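Local structure of carbonic anhydrase (Coccomyxa sp. PA, 3UCN) at residues G102-G107 with V187-T192. The protein probably catalyses the reversible hydration of carbon dioxide to hydrogencarbonate, as a zinc-dependent enzyme of the beta class. Sequence-based numbering, arbitrary orientation.
Sequences GHYNCG and VYTPGT. With ZN (zinc ion), chain C.
The zinc site of this beta-class carbonic anhydrase sits at the C-terminal end of strand 97-103, where His-103 and Cys-106 supply two ligands and Cys-47 a third; Asp-49, a zinc ligand known for this protein, lies beside His-103. Strand 182-189 runs parallel alongside and is bonded to it: Tyr-188 N gives a hydrogen bond to Gly-102 O (2.9 Å), and Tyr-104 N returns one to Tyr-188 O (3.0 Å), approaching almost in line with the C=O bond (C=O...N 171°). Glycine at 102 leaves its side of the sheet to the isopropyl group of Val-187. With CG held between its backbone N and carbonyl carbon (chi1 69°), the imidazole of His-103 turns away from the neighbouring strand, and NE2 reaches zinc at 2.2 Å. Its ND1 makes a weak hydrogen bond to Tyr-104 O, which probably helps fix the ring's rotation, while Pro-190 CG meets the ring edge. On the other side of the sheet, the Tyr-104 ring takes Val-187 CG2 over one face, a CH-pi contact 4.1 Å from the centroid, and its hydroxyl bonds to Glu-155 of helix 146-167. Cut back to an alanine here, the side chain would probably leave Val-187 CG2 without its ring face and Glu-155 without this partner. At the ring's edge, Thr-189 OG1 lies 3.4 Å from Tyr-104 CD1.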
ATOM      1  N   GLY A 102      17.016   9.721 -11.936  1.00 43.45           N
ATOM      2  CA  GLY A 102      17.781   8.850 -11.025  1.00 43.06           C
ATOM      3  C   GLY A 102      19.134   9.492 -10.871  1.00 44.62           C
ATOM      4  O   GLY A 102      19.382  10.588 -11.421  1.00 43.60           O
ATOM      5  N   HIS A 103      20.020   8.840 -10.120  1.00 43.92           N
ATOM      6  CA  HIS A 103      21.312   9.396  -9.953  1.00 44.11           C
ATOM      7  C   HIS A 103      22.368   8.317  -9.650  1.00 45.28           C
ATOM      8  O   HIS A 103      22.063   7.260  -8.988  1.00 46.27           O
ATOM      9  CB  HIS A 103      21.267  10.368  -8.787  1.00 42.98           C
ATOM     10  CG  HIS A 103      21.073   9.680  -7.476  1.00 44.03           C
ATOM     11  ND1 HIS A 103      22.114   9.438  -6.612  1.00 42.23           N
ATOM     12  CD2 HIS A 103      19.974   9.083  -6.924  1.00 39.02           C
ATOM     13  CE1 HIS A 103      21.666   8.801  -5.541  1.00 38.85           C
ATOM     14  NE2 HIS A 103      20.373   8.563  -5.715  1.00 41.46           N
ATOM     15  N   TYR A 104      23.620   8.595 -10.038  1.00 44.61           N
ATOM     16  CA  TYR A 104      24.673   7.624  -9.790  1.00 45.69           C
ATOM     17  C   TYR A 104      24.917   7.575  -8.315  1.00 46.33           C
ATOM     18  O   TYR A 104      24.605   8.528  -7.599  1.00 47.33           O
ATOM     19  CB  TYR A 104      25.946   7.936 -10.607  1.00 45.77           C
ATOM     20  CG  TYR A 104      25.651   7.850 -12.106  1.00 46.46           C
ATOM     21  CD1 TYR A 104      25.595   8.998 -12.914  1.00 48.69           C
ATOM     22  CD2 TYR A 104      25.386   6.613 -12.707  1.00 45.34           C
ATOM     23  CE1 TYR A 104      25.321   8.900 -14.294  1.00 47.25           C
ATOM     24  CE2 TYR A 104      25.132   6.507 -14.079  1.00 47.04           C
ATOM     25  CZ  TYR A 104      25.096   7.650 -14.846  1.00 50.15           C
ATOM     26  OH  TYR A 104      24.779   7.509 -16.162  1.00 55.11           O
ATOM     27  N   ASN A 105      25.479   6.464  -7.853  1.00 46.20           N
ATOM     28  CA  ASN A 105      25.798   6.274  -6.468  1.00 45.62           C
ATOM     29  C   ASN A 105      24.519   6.201  -5.626  1.00 46.44           C
ATOM     30  O   ASN A 105      24.503   6.504  -4.431  1.00 47.22           O
ATOM     31  CB  ASN A 105      26.795   7.316  -5.994  1.00 45.38           C
ATOM     32  CG  ASN A 105      27.414   6.952  -4.678  1.00 47.73           C
ATOM     33  OD1 ASN A 105      27.156   7.595  -3.678  1.00 50.20           O
ATOM     34  ND2 ASN A 105      28.229   5.886  -4.655  1.00 50.87           N
ATOM     35  N   CYS A 106      23.433   5.790  -6.292  1.00 46.09           N
ATOM     36  CA  CYS A 106      22.155   5.505  -5.655  1.00 43.23           C
ATOM     37  C   CYS A 106      22.180   4.224  -4.777  1.00 41.94           C
ATOM     38  O   CYS A 106      22.281   3.095  -5.277  1.00 41.59           O
ATOM     39  CB  CYS A 106      21.090   5.432  -6.743  1.00 41.64           C
ATOM     40  SG  CYS A 106      19.482   5.184  -5.997  1.00 41.90           S
ATOM     41  N   GLY A 107      22.111   4.406  -3.487  1.00 41.54           N
ATOM     42  CA  GLY A 107      22.096   3.266  -2.528  1.00 43.59           C
ATOM     43  C   GLY A 107      20.908   2.289  -2.660  1.00 45.46           C
ATOM     44  O   GLY A 107      21.023   1.101  -2.318  1.00 45.42           O
ATOM     45  N   VAL A 187      19.360  11.707 -15.528  1.00 48.72           N
ATOM     46  CA  VAL A 187      20.160  11.160 -14.452  1.00 50.30           C
ATOM     47  C   VAL A 187      21.139  12.213 -13.956  1.00 50.71           C
ATOM     48  O   VAL A 187      21.585  13.065 -14.734  1.00 52.10           O
ATOM     49  CB  VAL A 187      20.873   9.837 -14.885  1.00 49.97           C
ATOM     50  CG1 VAL A 187      21.920  10.138 -15.882  1.00 53.43           C
ATOM     51  CG2 VAL A 187      21.559   9.218 -13.708  1.00 51.28           C
ATOM     52  N   TYR A 188      21.466  12.182 -12.668  1.00 50.82           N
ATOM     53  CA  TYR A 188      22.269  13.223 -12.087  1.00 51.49           C
ATOM     54  C   TYR A 188      23.515  12.595 -11.479  1.00 52.37           C
ATOM     55  O   TYR A 188      23.444  11.476 -10.980  1.00 52.92           O
ATOM     56  CB  TYR A 188      21.433  13.932 -11.036  1.00 51.44           C
ATOM     57  CG  TYR A 188      22.144  14.926 -10.128  1.00 52.06           C
ATOM     58  CD1 TYR A 188      22.284  16.299 -10.485  1.00 52.24           C
ATOM     59  CD2 TYR A 188      22.595  14.521  -8.897  1.00 50.55           C
ATOM     60  CE1 TYR A 188      22.905  17.233  -9.591  1.00 52.11           C
ATOM     61  CE2 TYR A 188      23.229  15.413  -8.027  1.00 56.68           C
ATOM     62  CZ  TYR A 188      23.396  16.761  -8.381  1.00 56.94           C
ATOM     63  OH  TYR A 188      24.039  17.574  -7.448  1.00 58.09           O
ATOM     64  N   THR A 189      24.652  13.289 -11.513  1.00 52.27           N
ATOM     65  CA  THR A 189      25.876  12.741 -10.910  1.00 53.29           C
ATOM     66  C   THR A 189      26.187  13.551  -9.676  1.00 54.57           C
ATOM     67  O   THR A 189      26.534  14.705  -9.796  1.00 54.53           O
ATOM     68  CB  THR A 189      27.078  12.793 -11.922  1.00 52.80           C
ATOM     69  OG1 THR A 189      26.652  12.220 -13.174  1.00 53.40           O
ATOM     70  CG2 THR A 189      28.276  12.040 -11.425  1.00 52.67           C
ATOM     71  N   PRO A 190      26.072  12.958  -8.478  1.00 56.04           N
ATOM     72  CA  PRO A 190      26.353  13.763  -7.268  1.00 57.68           C
ATOM     73  C   PRO A 190      27.759  14.401  -7.230  1.00 59.82           C
ATOM     74  O   PRO A 190      27.923  15.512  -6.651  1.00 60.14           O
ATOM     75  CB  PRO A 190      26.164  12.776  -6.091  1.00 57.88           C
ATOM     76  CG  PRO A 190      25.411  11.633  -6.647  1.00 57.96           C
ATOM     77  CD  PRO A 190      25.693  11.577  -8.163  1.00 55.80           C
ATOM     78  N   GLY A 191      28.749  13.742  -7.845  1.00 60.56           N
ATOM     79  CA  GLY A 191      30.135  14.231  -7.787  1.00 61.75           C
ATOM     80  C   GLY A 191      30.455  15.405  -8.700  1.00 62.59           C
ATOM     81  O   GLY A 191      31.472  16.043  -8.502  1.00 64.10           O
ATOM     82  N   THR A 192      29.612  15.704  -9.689  1.00 62.06           N
ATOM     83  CA  THR A 192      29.853  16.827 -10.573  1.00 61.85           C
ATOM     84  C   THR A 192      28.688  17.856 -10.620  1.00 61.68           C
ATOM     85  O   THR A 192      28.820  18.906 -11.274  1.00 61.64           O
ATOM     86  CB  THR A 192      30.053  16.360 -12.028  1.00 62.59           C
ATOM     87  OG1 THR A 192      28.877  15.676 -12.472  1.00 65.43           O
ATOM     88  CG2 THR A 192      31.236  15.420 -12.185  1.00 63.69           C
TER
HETATM   89 ZN    ZN C 228      19.174   7.099  -4.655  1.00 45.72          ZN